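Local coordinates for protein hookworm platelet inhibitor 1 (Ancylostoma caninum, PDB 4TPV) that inhibits platelet aggregation and platelet adhesion to fibrinogen and collagen, possibly by binding the integrins that recognise these ligands, at residues 87-95 with 105-113. Residues are numbered along the deposited sequence; the frame is centred on the assembly and turned at random. Where two conformers were deposited one is given.
Sequences SWWSEIFEL and KTSNIANMV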
ATOM      1  N   SER A  87      -3.359 -11.272   3.720  1.00  9.45           N
ATOM      2  CA  SER A  87      -3.572 -11.039   5.138  0.67  8.57           C
ATOM      3  C   SER A  87      -4.062  -9.612   5.364  1.00 11.19           C
ATOM      4  O   SER A  87      -5.016  -9.401   6.101  1.00 11.83           O
ATOM      5  CB  SER A  87      -2.291 -11.287   5.941  0.67 13.40           C
ATOM      6  OG  SER A  87      -2.577 -11.260   7.331  0.67 13.94           O
ATOM      7  N   TRP A  88      -3.420  -8.643   4.720  1.00  9.99           N
ATOM      8  CA  TRP A  88      -3.811  -7.248   4.883  1.00  9.56           C
ATOM      9  C   TRP A  88      -5.180  -6.972   4.243  1.00  9.36           C
ATOM     10  O   TRP A  88      -6.031  -6.303   4.832  1.00  9.33           O
ATOM     11  CB  TRP A  88      -2.728  -6.331   4.302  1.00 10.85           C
ATOM     12  CG  TRP A  88      -1.408  -6.493   5.007  1.00  9.80           C
ATOM     13  CD1 TRP A  88      -1.210  -7.019   6.234  1.00  7.23           C
ATOM     14  CD2 TRP A  88      -0.107  -6.143   4.505  1.00  7.60           C
ATOM     15  NE1 TRP A  88       0.133  -7.016   6.554  1.00  8.93           N
ATOM     16  CE2 TRP A  88       0.829  -6.487   5.497  1.00  8.13           C
ATOM     17  CE3 TRP A  88       0.352  -5.592   3.309  1.00  8.93           C
ATOM     18  CZ2 TRP A  88       2.199  -6.265   5.348  1.00  9.24           C
ATOM     19  CZ3 TRP A  88       1.708  -5.375   3.155  1.00  9.88           C
ATOM     20  CH2 TRP A  88       2.618  -5.713   4.166  1.00  9.56           C
ATOM     21  N   TRP A  89      -5.403  -7.478   3.033  1.00  9.59           N
ATOM     22  CA  TRP A  89      -6.699  -7.260   2.373  1.00  8.79           C
ATOM     23  C   TRP A  89      -7.879  -7.814   3.177  1.00 11.75           C
ATOM     24  O   TRP A  89      -8.959  -7.209   3.207  1.00 11.10           O
ATOM     25  CB  TRP A  89      -6.693  -7.887   0.968  1.00  9.16           C
ATOM     26  CG  TRP A  89      -8.060  -7.865   0.320  1.00 14.63           C
ATOM     27  CD1 TRP A  89      -8.997  -8.853   0.357  1.00 16.74           C
ATOM     28  CD2 TRP A  89      -8.639  -6.794  -0.435  1.00 12.68           C
ATOM     29  NE1 TRP A  89     -10.115  -8.475  -0.347  1.00 15.95           N
ATOM     30  CE2 TRP A  89      -9.924  -7.212  -0.839  1.00 15.04           C
ATOM     31  CE3 TRP A  89      -8.192  -5.527  -0.819  1.00 14.80           C
ATOM     32  CZ2 TRP A  89     -10.765  -6.405  -1.611  1.00 17.06           C
ATOM     33  CZ3 TRP A  89      -9.019  -4.729  -1.576  1.00 17.84           C
ATOM     34  CH2 TRP A  89     -10.298  -5.169  -1.964  1.00 19.66           C
ATOM     35  N   SER A  90      -7.667  -8.946   3.847  1.00  9.13           N
ATOM     36  CA  SER A  90      -8.745  -9.590   4.604  0.51 10.09           C
ATOM     37  C   SER A  90      -9.345  -8.696   5.698  1.00 10.48           C
ATOM     38  O   SER A  90     -10.453  -8.956   6.180  1.00 12.88           O
ATOM     39  CB  SER A  90      -8.246 -10.897   5.220  0.51 11.42           C
ATOM     40  OG  SER A  90      -8.017 -11.872   4.213  0.51 14.97           O
ATOM     41  N   GLU A  91      -8.648  -7.632   6.074  1.00  7.66           N
ATOM     42  CA  GLU A  91      -9.166  -6.718   7.081  1.00  8.06           C
ATOM     43  C   GLU A  91     -10.350  -5.924   6.562  1.00 10.73           C
ATOM     44  O   GLU A  91     -11.041  -5.247   7.327  1.00 10.99           O
ATOM     45  CB  GLU A  91      -8.065  -5.762   7.556  1.00 10.93           C
ATOM     46  CG  GLU A  91      -6.967  -6.465   8.315  1.00  8.41           C
ATOM     47  CD  GLU A  91      -5.943  -5.500   8.869  1.00 12.87           C
ATOM     48  OE1 GLU A  91      -5.959  -4.325   8.438  1.00 11.59           O
ATOM     49  OE2 GLU A  91      -5.163  -5.912   9.758  1.00 15.26           O
ATOM     50  N   ILE A  92     -10.561  -5.982   5.250  1.00  9.60           N
ATOM     51  CA  ILE A  92     -11.673  -5.261   4.645  1.00  9.94           C
ATOM     52  C   ILE A  92     -13.001  -5.598   5.336  1.00  7.90           C
ATOM     53  O   ILE A  92     -13.885  -4.747   5.429  1.00  9.41           O
ATOM     54  CB  ILE A  92     -11.748  -5.554   3.120  1.00 10.45           C
ATOM     55  CG1 ILE A  92     -12.600  -4.505   2.419  1.00 13.32           C
ATOM     56  CG2 ILE A  92     -12.200  -7.002   2.841  1.00 13.61           C
ATOM     57  CD1 ILE A  92     -12.662  -4.703   0.895  1.00 17.41           C
ATOM     58  N   PHE A  93     -13.104  -6.816   5.861  1.00 10.86           N
ATOM     59  CA  PHE A  93     -14.321  -7.225   6.571  1.00  8.77           C
ATOM     60  C   PHE A  93     -14.548  -6.499   7.888  1.00 11.42           C
ATOM     61  O   PHE A  93     -15.647  -6.552   8.445  1.00 14.86           O
ATOM     62  CB  PHE A  93     -14.297  -8.749   6.802  1.00 11.05           C
ATOM     63  CG  PHE A  93     -14.469  -9.536   5.538  1.00 12.12           C
ATOM     64  CD1 PHE A  93     -15.743  -9.760   5.023  1.00 15.59           C
ATOM     65  CD2 PHE A  93     -13.369 -10.016   4.847  1.00 15.56           C
ATOM     66  CE1 PHE A  93     -15.910 -10.474   3.846  1.00 15.20           C
ATOM     67  CE2 PHE A  93     -13.526 -10.722   3.663  1.00 18.93           C
ATOM     68  CZ  PHE A  93     -14.798 -10.955   3.164  1.00 17.32           C
ATOM     69  N   GLU A  94     -13.527  -5.809   8.390  1.00 12.74           N
ATOM     70  CA  GLU A  94     -13.666  -5.088   9.653  1.00 11.14           C
ATOM     71  C   GLU A  94     -13.839  -3.583   9.451  1.00 10.31           C
ATOM     72  O   GLU A  94     -14.077  -2.846  10.413  1.00 13.57           O
ATOM     73  CB  GLU A  94     -12.453  -5.372  10.562  1.00 11.86           C
ATOM     74  CG  GLU A  94     -12.326  -6.845  10.953  1.00 16.24           C
ATOM     75  CD  GLU A  94     -13.467  -7.332  11.837  1.00 21.33           C
ATOM     76  OE1 GLU A  94     -14.035  -6.529  12.611  1.00 20.94           O
ATOM     77  OE2 GLU A  94     -13.800  -8.539  11.759  1.00 28.85           O
ATOM     78  N   LEU A  95     -13.725  -3.115   8.210  1.00 10.18           N
ATOM     79  CA  LEU A  95     -14.006  -1.720   7.909  1.00 10.59           C
ATOM     80  C   LEU A  95     -15.468  -1.412   8.192  1.00 13.81           C
ATOM     81  O   LEU A  95     -16.332  -2.284   8.048  1.00 13.29           O
ATOM     82  CB  LEU A  95     -13.679  -1.389   6.454  1.00  8.42           C
ATOM     83  CG  LEU A  95     -12.195  -1.227   6.127  1.00 10.77           C
ATOM     84  CD1 LEU A  95     -12.007  -1.105   4.648  1.00  7.83           C
ATOM     85  CD2 LEU A  95     -11.633  -0.028   6.843  1.00 10.82           C
ATOM     86  N   LYS A 105      -7.740  -3.542  13.981  1.00 11.88           N
ATOM     87  CA  LYS A 105      -8.355  -4.491  13.056  1.00  8.74           C
ATOM     88  C   LYS A 105      -8.284  -4.083  11.600  1.00  9.91           C
ATOM     89  O   LYS A 105      -8.494  -4.917  10.723  1.00 11.39           O
ATOM     90  CB  LYS A 105      -9.826  -4.719  13.433  1.00  9.76           C
ATOM     91  CG  LYS A 105      -9.989  -5.303  14.820  1.00 13.27           C
ATOM     92  CD  LYS A 105     -11.439  -5.456  15.207  1.00 13.07           C
ATOM     93  CE  LYS A 105     -12.028  -4.119  15.596  1.00 18.11           C
ATOM     94  NZ  LYS A 105     -13.264  -4.310  16.421  1.00 22.11           N
ATOM     95  N   THR A 106      -7.984  -2.812  11.331  1.00  9.31           N
ATOM     96  CA  THR A 106      -8.079  -2.321   9.960  1.00  9.09           C
ATOM     97  C   THR A 106      -6.882  -1.487   9.522  1.00  8.73           C
ATOM     98  O   THR A 106      -6.937  -0.824   8.493  1.00  8.40           O
ATOM     99  CB  THR A 106      -9.349  -1.456   9.755  1.00 10.50           C
ATOM    100  OG1 THR A 106      -9.381  -0.405  10.731  1.00 10.98           O
ATOM    101  CG2 THR A 106     -10.596  -2.307   9.890  1.00 13.83           C
ATOM    102  N   SER A 107      -5.810  -1.501  10.299  1.00  9.07           N
ATOM    103  CA  SER A 107      -4.689  -0.622   9.980  1.00  7.67           C
ATOM    104  C   SER A 107      -4.043  -1.001   8.639  1.00  8.73           C
ATOM    105  O   SER A 107      -3.672  -0.127   7.849  1.00  7.93           O
ATOM    106  CB  SER A 107      -3.661  -0.656  11.104  1.00 10.28           C
ATOM    107  OG  SER A 107      -2.573   0.219  10.837  1.00 10.28           O
ATOM    108  N   ASN A 108      -3.922  -2.292   8.365  1.00  9.65           N
ATOM    109  CA  ASN A 108      -3.252  -2.680   7.124  1.00  9.27           C
ATOM    110  C   ASN A 108      -4.112  -2.354   5.908  1.00  8.05           C
ATOM    111  O   ASN A 108      -3.628  -1.790   4.919  1.00  7.96           O
ATOM    112  CB  ASN A 108      -2.893  -4.167   7.146  1.00  9.00           C
ATOM    113  CG  ASN A 108      -1.923  -4.506   8.253  1.00 10.83           C
ATOM    114  OD1 ASN A 108      -0.776  -4.032   8.256  1.00 11.99           O
ATOM    115  ND2 ASN A 108      -2.355  -5.337   9.184  1.00 11.47           N
ATOM    116  N   ILE A 109      -5.390  -2.705   5.951  1.00  7.96           N
ATOM    117  CA  ILE A 109      -6.209  -2.401   4.793  1.00  6.97           C
ATOM    118  C   ILE A 109      -6.290  -0.880   4.587  1.00  8.07           C
ATOM    119  O   ILE A 109      -6.222  -0.411   3.470  1.00  6.95           O
ATOM    120  CB  ILE A 109      -7.628  -3.026   4.894  1.00 11.15           C
ATOM    121  CG1 ILE A 109      -8.438  -2.723   3.628  1.00 12.28           C
ATOM    122  CG2 ILE A 109      -8.369  -2.533   6.120  1.00 12.46           C
ATOM    123  CD1 ILE A 109      -7.916  -3.425   2.365  1.00 13.18           C
ATOM    124  N   ALA A 110      -6.402  -0.118   5.672  1.00 10.08           N
ATOM    125  CA  ALA A 110      -6.466   1.343   5.546  1.00  7.28           C
ATOM    126  C   ALA A 110      -5.215   1.920   4.864  1.00  7.15           C
ATOM    127  O   ALA A 110      -5.323   2.861   4.053  1.00  9.59           O
ATOM    128  CB  ALA A 110      -6.678   1.976   6.926  1.00  9.70           C
ATOM    129  N   ASN A 111      -4.038   1.385   5.174  1.00  7.71           N
ATOM    130  CA  ASN A 111      -2.830   1.872   4.524  1.00  8.51           C
ATOM    131  C   ASN A 111      -2.875   1.561   3.032  1.00  7.37           C
ATOM    132  O   ASN A 111      -2.454   2.373   2.205  1.00  8.38           O
ATOM    133  CB  ASN A 111      -1.568   1.252   5.141  1.00  8.63           C
ATOM    134  CG  ASN A 111      -0.883   2.174   6.146  1.00  8.12           C
ATOM    135  OD1 ASN A 111      -0.757   3.390   5.931  1.00  8.69           O
ATOM    136  ND2 ASN A 111      -0.404   1.583   7.245  1.00  9.61           N
ATOM    137  N   MET A 112      -3.393   0.378   2.690  1.00  8.18           N
ATOM    138  CA  MET A 112      -3.410  -0.052   1.296  1.00  6.77           C
ATOM    139  C   MET A 112      -4.398   0.727   0.439  1.00  6.79           C
ATOM    140  O   MET A 112      -4.143   0.926  -0.746  1.00  8.71           O
ATOM    141  CB  MET A 112      -3.714  -1.555   1.179  1.00  7.32           C
ATOM    142  CG  MET A 112      -2.617  -2.445   1.725  1.00  9.27           C
ATOM    143  SD  MET A 112      -2.661  -4.124   1.052  1.00 10.30           S
ATOM    144  CE  MET A 112      -4.306  -4.651   1.512  1.00 11.70           C
ATOM    145  N   VAL A 113      -5.505   1.188   1.021  1.00  7.06           N
ATOM    146  CA  VAL A 113      -6.526   1.892   0.226  1.00  9.32           C
ATOM    147  C   VAL A 113      -6.721   3.370   0.602  1.00  8.53           C
ATOM    148  O   VAL A 113      -7.645   4.028   0.098  1.00  9.61           O
ATOM    149  CB  VAL A 113      -7.882   1.146   0.290  1.00  9.08           C
ATOM    150  CG1 VAL A 113      -7.711  -0.284  -0.241  1.00  9.67           C
ATOM    151  CG2 VAL A 113      -8.486   1.178   1.719  1.00  8.24           C
TER
HETATM  152  O   HOH W   1      -4.675  -4.038  11.725  1.00 11.69           O
HETATM  153  O   HOH W   2     -14.914  -6.233  14.921  1.00 36.37           O
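E91 turns CG away from its own carbonyl carbon (chi1 -67°) and runs extended beyond it, which carries the carboxylate to the first turn of helix 107-113; N108, with a like first torsion, bonds that carboxylate through ND2 and lays its amide over one face of the W88 indole. E91 OE1 accepts a fairly straight bond from I109 N (3.0 Å), the donor on the anti side but 35° out of the carboxylate plane, and a weak, bent one from N108 N. E91 OE2 is met from above that plane by N108 ND2 at 2.9 Å, and a water links OE2 to S107 N. The helix start, with T106 at the N-cap, is thus gripped by a carboxylate from the 3-10 turn 91-94; the helix dipole would probably strengthen this. Both segments belong to the alpha-beta-alpha sandwich of the CAP fold, W88 and M112 packing on strands 68-73 and 130-138. The N108 amide and W88 ring planes are 17° apart, with N108 CG 3.3 Å from W88 CD1; W88 NE1 bonds V70 O. M112 SD stands at the edge of the six-membered ring, a Met-aromatic contact 5.4 Å from its centroid, while M112 CE reaches W88 CB (3.6 Å). I109 wedges CG2 against E91 CB (3.5 Å) and L95 CG, and its CD1 against W89 CE3. T106 CG2 touches E94 CB; toward the surface, K105 NZ stays beyond salt-bridge range of E94 OE1 (4.5 Å).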